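Local coordinates for protein metagenomic carboxyl esterase MGS0156 (PDB 5D8M) that probably hydrolyses carboxylic esters with an alpha/beta-hydrolase type of fold, in a protein predicted to carry a transmembrane helix, at residues Leu95-Val100 with Val302-Ser307; Asp108-Asp113 with Ala326-Ile331; Lys159-Val164 with Val181-Gly186; Phe204-Pro209 with Glu220-Leu225; Ile260-Tyr265 with Ile317-Tyr322. All blocks are in the same frame, centred on the assembly; numbering follows the deposited sequence.

Interaction 1: Leu95-Val100 with Val302-Ser307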
# COMPACT_ATOMS: atom_id res chain seq x y z
N LEU A 95 7.81 5.29 2.00
CA LEU A 95 9.06 5.71 2.59
C LEU A 95 10.25 5.26 1.75
O LEU A 95 10.34 4.09 1.38
CB LEU A 95 9.18 5.13 4.02
CG LEU A 95 10.31 5.65 4.91
CD1 LEU A 95 10.03 7.11 5.25
CD2 LEU A 95 10.40 4.81 6.17
N LEU A 96 11.15 6.19 1.45
CA LEU A 96 12.40 5.92 0.72
C LEU A 96 12.20 5.58 -0.76
O LEU A 96 13.17 5.34 -1.46
CB LEU A 96 13.18 4.78 1.39
CG LEU A 96 13.77 5.10 2.76
CD1 LEU A 96 14.69 3.97 3.23
CD2 LEU A 96 14.55 6.41 2.71
N ALA A 97 10.96 5.56 -1.25
CA ALA A 97 10.74 5.19 -2.65
C ALA A 97 11.44 6.18 -3.57
O ALA A 97 12.10 5.81 -4.57
CB ALA A 97 9.24 5.12 -2.95
N GLU A 98 11.38 7.45 -3.18
CA GLU A 98 12.01 8.50 -3.96
C GLU A 98 13.50 8.28 -4.08
O GLU A 98 14.10 8.55 -5.12
CB GLU A 98 11.73 9.88 -3.33
CG GLU A 98 12.26 11.05 -4.17
CD GLU A 98 12.08 12.39 -3.46
OE1 GLU A 98 12.13 12.41 -2.21
OE2 GLU A 98 11.92 13.41 -4.16
N CYS A 99 14.10 7.76 -3.00
CA CYS A 99 15.54 7.54 -2.96
C CYS A 99 16.02 6.40 -3.88
O CYS A 99 17.19 6.34 -4.26
CB CYS A 99 15.96 7.25 -1.51
SG CYS A 99 15.34 8.50 -0.32
N VAL A 100 15.13 5.47 -4.22
CA VAL A 100 15.54 4.36 -5.08
C VAL A 100 14.88 4.46 -6.46
O VAL A 100 14.76 3.46 -7.15
CB VAL A 100 15.24 2.96 -4.44
CG1 VAL A 100 16.08 2.77 -3.17
CG2 VAL A 100 13.76 2.79 -4.14
N VAL A 302 4.97 -6.80 -3.43
CA VAL A 302 3.57 -6.55 -3.77
C VAL A 302 3.40 -5.30 -4.66
O VAL A 302 2.37 -5.16 -5.33
CB VAL A 302 2.71 -6.46 -2.46
CG1 VAL A 302 3.01 -5.14 -1.69
CG2 VAL A 302 1.22 -6.62 -2.77
N ALA A 303 4.41 -4.43 -4.75
CA ALA A 303 4.17 -3.15 -5.40
C ALA A 303 5.36 -2.47 -6.08
O ALA A 303 5.16 -1.63 -6.95
CB ALA A 303 3.56 -2.16 -4.39
N MSE A 304 6.59 -2.79 -5.66
CA MSE A 304 7.79 -2.11 -6.14
C MSE A 304 8.69 -3.08 -6.87
O MSE A 304 9.37 -3.89 -6.23
CB MSE A 304 8.57 -1.48 -4.96
CG MSE A 304 7.88 -0.29 -4.32
SE MSE A 304 8.22 1.35 -5.30
CE MSE A 304 10.08 1.69 -4.80
N PRO A 305 8.73 -3.00 -8.21
CA PRO A 305 9.60 -3.86 -9.00
C PRO A 305 11.07 -3.42 -8.93
O PRO A 305 11.37 -2.25 -9.11
CB PRO A 305 9.06 -3.71 -10.43
CG PRO A 305 8.46 -2.31 -10.45
CD PRO A 305 7.91 -2.11 -9.06
N PHE A 306 11.96 -4.38 -8.67
CA PHE A 306 13.40 -4.17 -8.77
C PHE A 306 13.94 -5.17 -9.79
O PHE A 306 13.81 -6.38 -9.58
CB PHE A 306 14.10 -4.37 -7.41
CG PHE A 306 13.81 -3.31 -6.40
CD1 PHE A 306 12.66 -3.35 -5.64
CD2 PHE A 306 14.73 -2.28 -6.17
CE1 PHE A 306 12.40 -2.36 -4.70
CE2 PHE A 306 14.47 -1.30 -5.23
CZ PHE A 306 13.30 -1.34 -4.50
N SER A 307 14.55 -4.71 -10.86
CA SER A 307 15.06 -5.67 -11.85
C SER A 307 16.45 -5.36 -12.42
O SER A 307 17.02 -6.17 -13.15
CB SER A 307 14.05 -5.80 -12.99
OG SER A 307 13.39 -4.57 -13.22
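The terminal methyl of M304 fits against A97 and V100, and this apolar meeting is the heart of the contact. M304 is a selenomethionine in the crystal, standing for methionine. Its CE lies 4.0 Å from A97 CB and 3.9 Å from V100 CG2, so one methyl serves two residues. A long, flexible side chain suits this place: bends at chi2 (-83°) and chi3 (-74°) fold it round until the methyl meets the other loop. The small A97 leaves room for it, while V100 offers the single methyl CG2 to both M304 and F306. Placed between the backbone N and the carbonyl carbon, V100 CG2 comes 4.2 Å from F306 CZ, approaching the ring obliquely, with the two side chains roughly at right angles.

No polar bond passes between the two loops. A turn in the first is closed by V100 N to A97 O at 3.1 Å, and N320, from beyond helix 312-316, accepts from F306 N through OD1 and donates to M304 O through ND2.

Covalent and ionic ties lie farther back: C99 forms a disulfide with C213, and E98 pairs with R125. The contact thus joins the loop after strand 87-92 to the one between strand 290-293 and helix 312-316, with M304 also packing on H157 of strand 151-157 and V302 on L327 of helix 324-338.

Interaction 2: Asp108-Asp113 with Ala326-Ile331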
# COMPACT_ATOMS: atom_id res chain seq x y z
N ASP A 108 5.63 -0.13 -11.60
CA ASP A 108 6.09 0.28 -12.93
C ASP A 108 5.81 -0.78 -13.99
O ASP A 108 5.42 -0.45 -15.11
CB ASP A 108 7.59 0.60 -12.92
CG ASP A 108 7.95 1.68 -13.92
OD1 ASP A 108 7.17 2.66 -14.10
OD2 ASP A 108 9.05 1.57 -14.51
N ASP A 109 6.01 -2.05 -13.64
CA ASP A 109 5.80 -3.13 -14.59
C ASP A 109 4.32 -3.50 -14.76
O ASP A 109 3.98 -4.32 -15.61
CB ASP A 109 6.62 -4.35 -14.17
CG ASP A 109 6.31 -4.84 -12.73
OD1 ASP A 109 5.64 -4.15 -11.90
OD2 ASP A 109 6.80 -5.96 -12.44
N ALA A 110 3.45 -2.89 -13.96
CA ALA A 110 2.00 -3.13 -14.05
C ALA A 110 1.23 -2.11 -14.89
O ALA A 110 0.11 -2.35 -15.31
CB ALA A 110 1.39 -3.17 -12.64
N ARG A 111 1.82 -0.95 -15.12
CA ARG A 111 1.10 0.13 -15.80
C ARG A 111 0.79 -0.13 -17.28
O ARG A 111 -0.30 0.26 -17.72
CB ARG A 111 1.87 1.44 -15.61
CG ARG A 111 1.94 1.81 -14.11
CD ARG A 111 2.85 2.99 -13.87
NE ARG A 111 2.30 4.21 -14.45
CZ ARG A 111 2.93 5.39 -14.46
NH1 ARG A 111 4.15 5.50 -13.93
NH2 ARG A 111 2.35 6.45 -15.02
N PRO A 112 1.68 -0.80 -18.04
CA PRO A 112 1.24 -1.14 -19.41
C PRO A 112 -0.04 -2.00 -19.44
O PRO A 112 -0.91 -1.76 -20.29
CB PRO A 112 2.43 -1.92 -19.97
CG PRO A 112 3.62 -1.34 -19.24
CD PRO A 112 3.12 -1.12 -17.84
N ASP A 113 -0.17 -2.95 -18.52
CA ASP A 113 -1.32 -3.83 -18.57
C ASP A 113 -2.60 -3.08 -18.23
O ASP A 113 -3.62 -3.28 -18.87
CB ASP A 113 -1.18 -5.03 -17.63
CG ASP A 113 -2.48 -5.84 -17.53
OD1 ASP A 113 -2.73 -6.66 -18.44
OD2 ASP A 113 -3.24 -5.64 -16.54
N ALA A 326 -1.31 -8.18 -12.63
CA ALA A 326 -2.61 -8.80 -12.39
C ALA A 326 -3.26 -8.17 -11.16
O ALA A 326 -4.48 -7.92 -11.15
CB ALA A 326 -2.48 -10.28 -12.22
N LEU A 327 -2.45 -7.93 -10.12
CA LEU A 327 -2.94 -7.32 -8.89
C LEU A 327 -3.53 -5.93 -9.16
O LEU A 327 -4.62 -5.64 -8.68
CB LEU A 327 -1.83 -7.20 -7.84
CG LEU A 327 -2.26 -6.68 -6.45
CD1 LEU A 327 -3.06 -7.75 -5.65
CD2 LEU A 327 -1.02 -6.23 -5.63
N LEU A 328 -2.80 -5.09 -9.90
CA LEU A 328 -3.25 -3.73 -10.16
C LEU A 328 -4.50 -3.73 -11.05
O LEU A 328 -5.42 -2.95 -10.83
CB LEU A 328 -2.15 -2.90 -10.80
CG LEU A 328 -2.40 -1.40 -10.94
CD1 LEU A 328 -2.56 -0.76 -9.55
CD2 LEU A 328 -1.26 -0.71 -11.72
N GLU A 329 -4.52 -4.59 -12.07
CA GLU A 329 -5.70 -4.72 -12.89
C GLU A 329 -6.91 -5.22 -12.09
O GLU A 329 -8.03 -4.70 -12.26
CB GLU A 329 -5.43 -5.66 -14.08
CG GLU A 329 -6.56 -5.62 -15.10
CD GLU A 329 -6.46 -6.70 -16.17
OE1 GLU A 329 -5.32 -7.12 -16.54
OE2 GLU A 329 -7.53 -7.14 -16.65
N ALA A 330 -6.72 -6.19 -11.20
CA ALA A 330 -7.81 -6.66 -10.35
C ALA A 330 -8.32 -5.53 -9.45
O ALA A 330 -9.54 -5.37 -9.27
CB ALA A 330 -7.36 -7.88 -9.50
N ILE A 331 -7.40 -4.75 -8.89
CA ILE A 331 -7.79 -3.61 -8.08
C ILE A 331 -8.68 -2.66 -8.89
O ILE A 331 -9.78 -2.33 -8.44
CB ILE A 331 -6.55 -2.84 -7.56
CG1 ILE A 331 -5.81 -3.66 -6.50
CG2 ILE A 331 -6.92 -1.42 -7.07
CD1 ILE A 331 -4.42 -3.11 -6.24
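A110 faces L328 with its single methyl, CB lying 3.7 Å from L328 CD2 and 4.0 Å from L328 CB. Alanine suits the place because the leucine fork must fit between the two backbones, whose CA atoms, A110 to L328, are only 6.6 Å apart. R111 starts away from the partner helix; its NE bonds T121 OG1 and its side chain packs on L91.

One turn on, D113 comes back to the partner helix, its CG anti to the backbone N (chi1 172°). Its OD2 lies 2.6 Å from E329 OE1 and 3.3 Å from E329 CB, with the carboxylate planes 32° apart. Two acid oxygens so close are consistent with a proton held by one of them, and burial would favour that. E329 has stronger partners as well: H48 hydrogen-bonds OE1 and R333 forms a salt bridge with OE2, which fix the carboxylate. An alanine at D113 removes the carboxylate beside E329 OE1 and would probably leave a gap next to E329 CB.

The pair joins the start of helix 111-116 to helix 324-338; L328 also packs on L89 of strand 87-92, and helix 34-48 closes over D113 and E329 through H48 and I44.

Interaction 3: Lys159-Val164 with Val181-Gly186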
# COMPACT_ATOMS: atom_id res chain seq x y z
N LYS A 159 3.82 4.04 3.31
CA LYS A 159 3.55 5.38 3.84
C LYS A 159 2.67 6.23 2.90
O LYS A 159 2.01 7.20 3.33
CB LYS A 159 4.88 6.10 4.13
CG LYS A 159 4.70 7.48 4.79
CD LYS A 159 6.03 8.05 5.28
CE LYS A 159 5.92 9.57 5.51
NZ LYS A 159 5.72 10.29 4.18
N GLY A 160 2.66 5.89 1.62
CA GLY A 160 1.83 6.62 0.66
C GLY A 160 0.36 6.62 1.02
O GLY A 160 -0.37 7.58 0.75
N ALA A 161 -0.07 5.52 1.64
CA ALA A 161 -1.46 5.41 2.03
C ALA A 161 -1.84 6.47 3.05
O ALA A 161 -2.92 7.03 2.99
CB ALA A 161 -1.75 4.00 2.60
N VAL A 162 -0.95 6.75 4.00
CA VAL A 162 -1.32 7.70 5.03
C VAL A 162 -0.96 9.11 4.61
O VAL A 162 -1.61 10.04 5.08
CB VAL A 162 -0.70 7.34 6.38
CG1 VAL A 162 -1.30 6.00 6.84
CG2 VAL A 162 0.79 7.24 6.29
N ASP A 163 -0.00 9.27 3.70
CA ASP A 163 0.16 10.55 3.00
C ASP A 163 -1.20 10.95 2.37
O ASP A 163 -1.66 12.08 2.51
CB ASP A 163 1.24 10.46 1.90
CG ASP A 163 2.67 10.36 2.44
OD1 ASP A 163 2.92 10.53 3.67
OD2 ASP A 163 3.57 10.11 1.59
N VAL A 164 -1.87 10.01 1.70
CA VAL A 164 -3.15 10.30 1.04
C VAL A 164 -4.28 10.53 2.05
O VAL A 164 -5.05 11.48 1.90
CB VAL A 164 -3.53 9.17 0.04
CG1 VAL A 164 -4.98 9.32 -0.44
CG2 VAL A 164 -2.60 9.20 -1.19
N VAL A 181 -9.84 5.28 -2.37
CA VAL A 181 -8.45 5.03 -1.97
C VAL A 181 -8.23 3.57 -1.76
O VAL A 181 -8.93 2.95 -0.97
CB VAL A 181 -8.07 5.73 -0.66
CG1 VAL A 181 -6.62 5.37 -0.29
CG2 VAL A 181 -8.28 7.24 -0.78
N VAL A 182 -7.24 3.01 -2.45
CA VAL A 182 -6.84 1.64 -2.25
C VAL A 182 -5.48 1.62 -1.58
O VAL A 182 -4.53 2.22 -2.07
CB VAL A 182 -6.75 0.87 -3.57
CG1 VAL A 182 -6.36 -0.57 -3.29
CG2 VAL A 182 -8.09 0.96 -4.31
N SER A 183 -5.42 0.95 -0.44
CA SER A 183 -4.19 0.77 0.29
C SER A 183 -3.56 -0.59 -0.04
O SER A 183 -4.22 -1.63 0.13
CB SER A 183 -4.51 0.87 1.81
OG SER A 183 -3.33 0.84 2.59
N VAL A 184 -2.31 -0.59 -0.49
CA VAL A 184 -1.55 -1.80 -0.74
C VAL A 184 -0.36 -1.87 0.22
O VAL A 184 0.59 -1.09 0.08
CB VAL A 184 -1.05 -1.85 -2.20
CG1 VAL A 184 -0.37 -3.18 -2.50
CG2 VAL A 184 -2.22 -1.59 -3.19
N ALA A 185 -0.41 -2.78 1.19
CA ALA A 185 0.55 -2.81 2.28
C ALA A 185 0.72 -1.40 2.87
O ALA A 185 1.83 -0.96 3.16
CB ALA A 185 1.89 -3.36 1.80
N GLY A 186 -0.39 -0.70 3.05
CA GLY A 186 -0.34 0.64 3.60
C GLY A 186 -0.10 0.62 5.09
O GLY A 186 -0.62 -0.23 5.81
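A161 presses its methyl against S183 and G186, near the C-terminal end of strand 178-184: CB lies 3.5 Å from S183 OG and 3.8 Å from G186 CA. The fit depends on small residues. A beta carbon on G186 would fall 2.7 Å from A161 CB and still nearer to S183 OG, so any side chain there would collide.

One turn later V164 can be followed outward. Its CB carries the fork toward the strand, and CG1, anti to the backbone N (chi1 168°), reaches V181 CG2 at 3.9 Å, the two valines meeting tip to tip. CG2, the other branch, stands beside the backbone N. The residue also packs on F154 and T156 of strand 151-157, so a compact branched side chain suits the joint between helix and sheet.

K159 NZ binds D163 OD1 at 2.9 Å through the carboxylate's syn lone pair. W130 O takes a further bond from the amine, while S132 and N135 hold the carboxylate.

Strand 151-157, helix 159-170 and strand 178-184 make a beta-alpha-beta crossover, and the turn entering the helix probably corresponds to the nucleophile elbow of alpha/beta-hydrolases. The interface is mostly apolar, the S183 hydroxyl against the A161 methyl excepted, with no hydrogen bond across it; its closeness rests on shape, while the buried charges pair on the face turned from the strand.

Interaction 4: Phe204-Pro209 with Glu220-Leu225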
# COMPACT_ATOMS: atom_id res chain seq x y z
N PHE A 204 20.35 10.77 11.24
CA PHE A 204 21.40 10.68 10.24
C PHE A 204 20.83 10.22 8.89
O PHE A 204 21.20 10.74 7.83
CB PHE A 204 22.50 9.74 10.71
CG PHE A 204 23.06 8.87 9.63
CD1 PHE A 204 23.95 9.40 8.70
CD2 PHE A 204 22.71 7.53 9.54
CE1 PHE A 204 24.46 8.61 7.69
CE2 PHE A 204 23.22 6.73 8.53
CZ PHE A 204 24.10 7.27 7.61
N ALA A 205 19.93 9.25 8.92
CA ALA A 205 19.31 8.74 7.71
C ALA A 205 18.48 9.83 7.04
O ALA A 205 18.41 9.92 5.81
CB ALA A 205 18.44 7.53 8.02
N GLU A 206 17.83 10.64 7.86
CA GLU A 206 16.99 11.72 7.35
C GLU A 206 17.80 12.77 6.61
O GLU A 206 17.36 13.29 5.59
CB GLU A 206 16.21 12.37 8.49
CG GLU A 206 15.03 11.54 8.97
CD GLU A 206 13.73 11.90 8.27
OE1 GLU A 206 13.79 12.64 7.26
OE2 GLU A 206 12.67 11.46 8.76
N SER A 207 19.00 13.06 7.10
CA SER A 207 19.73 14.24 6.67
C SER A 207 20.92 13.98 5.74
O SER A 207 21.53 14.93 5.24
CB SER A 207 20.21 15.01 7.90
OG SER A 207 20.99 14.17 8.74
N MSE A 208 21.26 12.72 5.52
CA MSE A 208 22.44 12.45 4.70
C MSE A 208 22.16 12.77 3.23
O MSE A 208 21.08 12.50 2.72
CB MSE A 208 22.91 11.01 4.87
CG MSE A 208 21.91 9.96 4.46
SE MSE A 208 22.74 8.21 4.36
CE MSE A 208 24.17 8.69 3.12
N PRO A 209 23.15 13.36 2.55
CA PRO A 209 23.01 13.77 1.15
C PRO A 209 22.86 12.58 0.21
O PRO A 209 23.68 11.67 0.20
CB PRO A 209 24.32 14.53 0.88
CG PRO A 209 25.28 13.95 1.85
CD PRO A 209 24.49 13.66 3.09
N GLU A 220 10.97 13.62 10.65
CA GLU A 220 9.59 13.85 10.17
C GLU A 220 8.95 12.64 9.48
O GLU A 220 7.77 12.32 9.72
CB GLU A 220 9.56 15.08 9.23
CG GLU A 220 10.45 15.00 7.97
CD GLU A 220 10.31 16.25 7.06
OE1 GLU A 220 11.24 17.09 7.03
OE2 GLU A 220 9.29 16.38 6.35
N ALA A 221 9.70 11.96 8.63
CA ALA A 221 9.18 10.81 7.90
C ALA A 221 8.80 9.65 8.84
O ALA A 221 7.71 9.06 8.74
CB ALA A 221 10.20 10.35 6.87
N LEU A 222 9.71 9.33 9.77
CA LEU A 222 9.46 8.26 10.74
C LEU A 222 8.40 8.65 11.77
O LEU A 222 7.64 7.79 12.21
CB LEU A 222 10.75 7.85 11.47
CG LEU A 222 11.65 6.88 10.71
CD1 LEU A 222 10.85 5.75 10.07
CD2 LEU A 222 12.43 7.64 9.65
N ASP A 223 8.35 9.92 12.16
CA ASP A 223 7.29 10.38 13.07
C ASP A 223 5.90 10.04 12.52
O ASP A 223 4.97 9.73 13.26
CB ASP A 223 7.36 11.89 13.28
CG ASP A 223 8.60 12.31 14.04
OD1 ASP A 223 9.28 11.45 14.64
OD2 ASP A 223 8.90 13.52 14.03
N SER A 224 5.79 10.10 11.20
CA SER A 224 4.52 9.85 10.54
C SER A 224 4.15 8.37 10.59
O SER A 224 2.99 8.02 10.35
CB SER A 224 4.57 10.32 9.09
OG SER A 224 4.67 11.72 9.03
N LEU A 225 5.13 7.52 10.86
CA LEU A 225 4.92 6.08 10.88
C LEU A 225 4.85 5.48 12.29
O LEU A 225 4.71 4.27 12.44
CB LEU A 225 6.03 5.39 10.09
CG LEU A 225 5.93 5.73 8.60
CD1 LEU A 225 7.14 5.19 7.80
CD2 LEU A 225 4.61 5.16 8.07
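E206 reaches from the last turn of helix 199-207 to the first turn of helix 220-223 and takes a hydrogen bond from the main chain of A221, a side-chain to backbone link between consecutive helices in a partly buried region about 20 Å from the chain's centre. The bond runs from A221 N to E206 OE2, 3.0 Å long and bent at 139°, and it uses the syn lone pair of the oxygen. A bend at chi2 (-93°) swings the carboxylate round to this position. A glutamate suits the place because it has both the length to span the helices and an acceptor at its end. E220 N is also near OE2, at 3.3 Å, but its angle is too poor for a bond.

Apolar groups border the same oxygen. A221 CB lies 3.3 Å from E206 OE2, the small alanine letting the acid close in, and L222 CD2 borders it at 3.9 Å. E220, whose own carboxylate is held by the backbone N atoms of E217 and G131, touches E206 OE1 with its CG at 4.2 Å. The loop between the helices is tied back too, E206 pairing with G216 through the backbone.

If a leucine replaced E206, A221 N would probably be left without its acceptor and the two helices without their polar link.

The N-terminal end of a helix, with its partial positive charge, would tend to stabilise an ionised E206, offsetting in part the repulsion from E220 OE1, 5.1 Å from E206 OE1.

Interaction 5: Ile260-Tyr265 with Ile317-Tyr322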
# COMPACT_ATOMS: atom_id res chain seq x y z
N ILE A 260 16.74 -8.80 2.56
CA ILE A 260 16.93 -7.50 3.19
C ILE A 260 15.84 -7.25 4.24
O ILE A 260 16.07 -6.54 5.22
CB ILE A 260 16.93 -6.35 2.13
CG1 ILE A 260 17.47 -5.05 2.74
CG2 ILE A 260 15.54 -6.14 1.51
CD1 ILE A 260 18.97 -4.99 2.76
N LEU A 261 14.68 -7.88 4.05
CA LEU A 261 13.53 -7.65 4.94
C LEU A 261 13.47 -8.66 6.09
O LEU A 261 12.79 -8.45 7.09
CB LEU A 261 12.23 -7.72 4.14
CG LEU A 261 12.03 -6.68 3.04
CD1 LEU A 261 10.69 -6.95 2.38
CD2 LEU A 261 12.10 -5.24 3.60
N ARG A 262 14.19 -9.77 5.96
CA ARG A 262 14.08 -10.82 6.97
C ARG A 262 14.44 -10.39 8.40
O ARG A 262 13.75 -10.80 9.32
CB ARG A 262 14.94 -12.03 6.59
CG ARG A 262 14.38 -12.74 5.38
CD ARG A 262 14.87 -14.19 5.34
NE ARG A 262 14.43 -14.82 4.11
CZ ARG A 262 15.22 -15.04 3.06
NH1 ARG A 262 16.52 -14.72 3.11
NH2 ARG A 262 14.72 -15.61 1.97
N PRO A 263 15.50 -9.59 8.59
CA PRO A 263 15.73 -9.19 9.98
C PRO A 263 14.56 -8.41 10.60
O PRO A 263 14.32 -8.51 11.81
CB PRO A 263 16.97 -8.29 9.88
CG PRO A 263 17.70 -8.80 8.69
CD PRO A 263 16.61 -9.17 7.71
N PHE A 264 13.83 -7.65 9.78
CA PHE A 264 12.71 -6.87 10.29
C PHE A 264 11.50 -7.76 10.41
O PHE A 264 10.75 -7.66 11.38
CB PHE A 264 12.45 -5.65 9.37
CG PHE A 264 13.68 -4.83 9.15
CD1 PHE A 264 14.15 -3.98 10.15
CD2 PHE A 264 14.43 -4.97 7.99
CE1 PHE A 264 15.34 -3.25 9.98
CE2 PHE A 264 15.62 -4.23 7.79
CZ PHE A 264 16.08 -3.37 8.79
N TYR A 265 11.31 -8.66 9.43
CA TYR A 265 10.31 -9.70 9.55
C TYR A 265 10.42 -10.45 10.88
O TYR A 265 9.42 -10.78 11.51
CB TYR A 265 10.44 -10.70 8.40
CG TYR A 265 9.52 -11.90 8.54
CD1 TYR A 265 8.23 -11.87 8.01
CD2 TYR A 265 9.95 -13.04 9.18
CE1 TYR A 265 7.39 -12.97 8.15
CE2 TYR A 265 9.13 -14.13 9.32
CZ TYR A 265 7.86 -14.09 8.80
OH TYR A 265 7.05 -15.20 8.95
N ILE A 317 17.16 -7.68 -2.38
CA ILE A 317 15.71 -7.74 -2.50
C ILE A 317 15.40 -9.02 -3.28
O ILE A 317 14.94 -9.00 -4.43
CB ILE A 317 15.18 -6.47 -3.17
CG1 ILE A 317 15.66 -5.26 -2.35
CG2 ILE A 317 13.64 -6.47 -3.31
CD1 ILE A 317 15.37 -3.92 -2.97
N SER A 318 15.68 -10.15 -2.62
CA SER A 318 15.82 -11.45 -3.27
C SER A 318 14.50 -12.18 -3.57
O SER A 318 14.52 -13.21 -4.22
CB SER A 318 16.68 -12.35 -2.40
OG SER A 318 16.03 -12.55 -1.15
N LYS A 319 13.37 -11.67 -3.10
CA LYS A 319 12.09 -12.35 -3.36
C LYS A 319 11.07 -11.36 -3.92
O LYS A 319 9.96 -11.25 -3.40
CB LYS A 319 11.57 -13.01 -2.07
CG LYS A 319 12.48 -14.15 -1.54
CD LYS A 319 12.51 -15.32 -2.54
CE LYS A 319 13.44 -16.44 -2.06
NZ LYS A 319 13.42 -17.60 -2.99
N ASN A 320 11.44 -10.67 -4.99
CA ASN A 320 10.68 -9.53 -5.51
C ASN A 320 9.62 -9.93 -6.54
O ASN A 320 8.83 -9.10 -7.00
CB ASN A 320 11.64 -8.52 -6.13
CG ASN A 320 10.98 -7.18 -6.44
OD1 ASN A 320 10.92 -6.77 -7.60
ND2 ASN A 320 10.49 -6.52 -5.42
N SER A 321 9.61 -11.21 -6.92
CA SER A 321 8.66 -11.70 -7.92
C SER A 321 7.25 -11.81 -7.35
O SER A 321 7.03 -12.47 -6.33
CB SER A 321 9.11 -13.05 -8.46
OG SER A 321 10.34 -12.92 -9.15
N TYR A 322 6.31 -11.15 -8.01
CA TYR A 322 4.89 -11.23 -7.67
C TYR A 322 4.11 -10.72 -8.88
O TYR A 322 4.61 -9.85 -9.60
CB TYR A 322 4.54 -10.39 -6.41
CG TYR A 322 3.10 -10.59 -6.01
CD1 TYR A 322 2.71 -11.73 -5.29
CD2 TYR A 322 2.12 -9.68 -6.39
CE1 TYR A 322 1.38 -11.94 -4.95
CE2 TYR A 322 0.79 -9.89 -6.06
CZ TYR A 322 0.43 -11.01 -5.35
OH TYR A 322 -0.88 -11.19 -5.04
O HOH W 1 16.94 -15.32 -0.30
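A single water joins R262 to S318: it accepts from R262 NH2 at 3.2 Å, lying at the edge of the guanidinium and in its plane, and it is 3.0 Å from S318 OG. That hydroxyl has a second partner in the backbone N of A259, so serine suits the place by meeting both the water and the main chain through one small group. R262 is held more firmly elsewhere, its NE bonding to R254 O, with a weak bond from NH2 to E255 O, and these bonds set the rotation of the flat group that donates to the water.

K319 comes to the same group with carbon, not with its charge: CE lies 4.3 Å from R262 NH2, at the edge of the guanidinium and near its plane. The amine goes past, NZ standing 5.5 Å from R262 NH2, with a long, weak ion pair to E256. A lysine can serve here because its aliphatic stem packs while the charged end stays apart.

At the other end of the contact, I260 and I317 pack obliquely, I260 CG2 lying 4.0 Å from I317 CG1. Branched isoleucines provide methyl and methylene surface where I260 also pairs through the backbone with V316. The segments thus bring the start of helix 262-269 against the loop that follows helix 312-316.

With no direct hydrogen bond between them, the two segments depend on an apolar pair and a bridging water; the two like charges stay apart, and each has other polar neighbours, that of K319 being only a long, weak one.

In the fold
Interactions 1 and 3 lie close to the probable catalytic region, at the loop ends of the central parallel sheet: their centres are about 14 Å apart, and L95 N packs on K159 CB just past the expected nucleophile elbow. Interaction 1 is the hub. P305 CG meets D109 OD1 of interaction 2 at 3.7 Å, L95 CD1 meets A221 CB of interaction 4 at 3.6 Å, and F306 CE2 packs on I317 CD1 of interaction 5 at 3.6 Å. Interactions 2 and 4 sit on opposite sides of the chain's centre, their own centres about 30 Å apart. I331 CG2 packs on V182 CG2 at 3.8 Å, joining interactions 2 and 3.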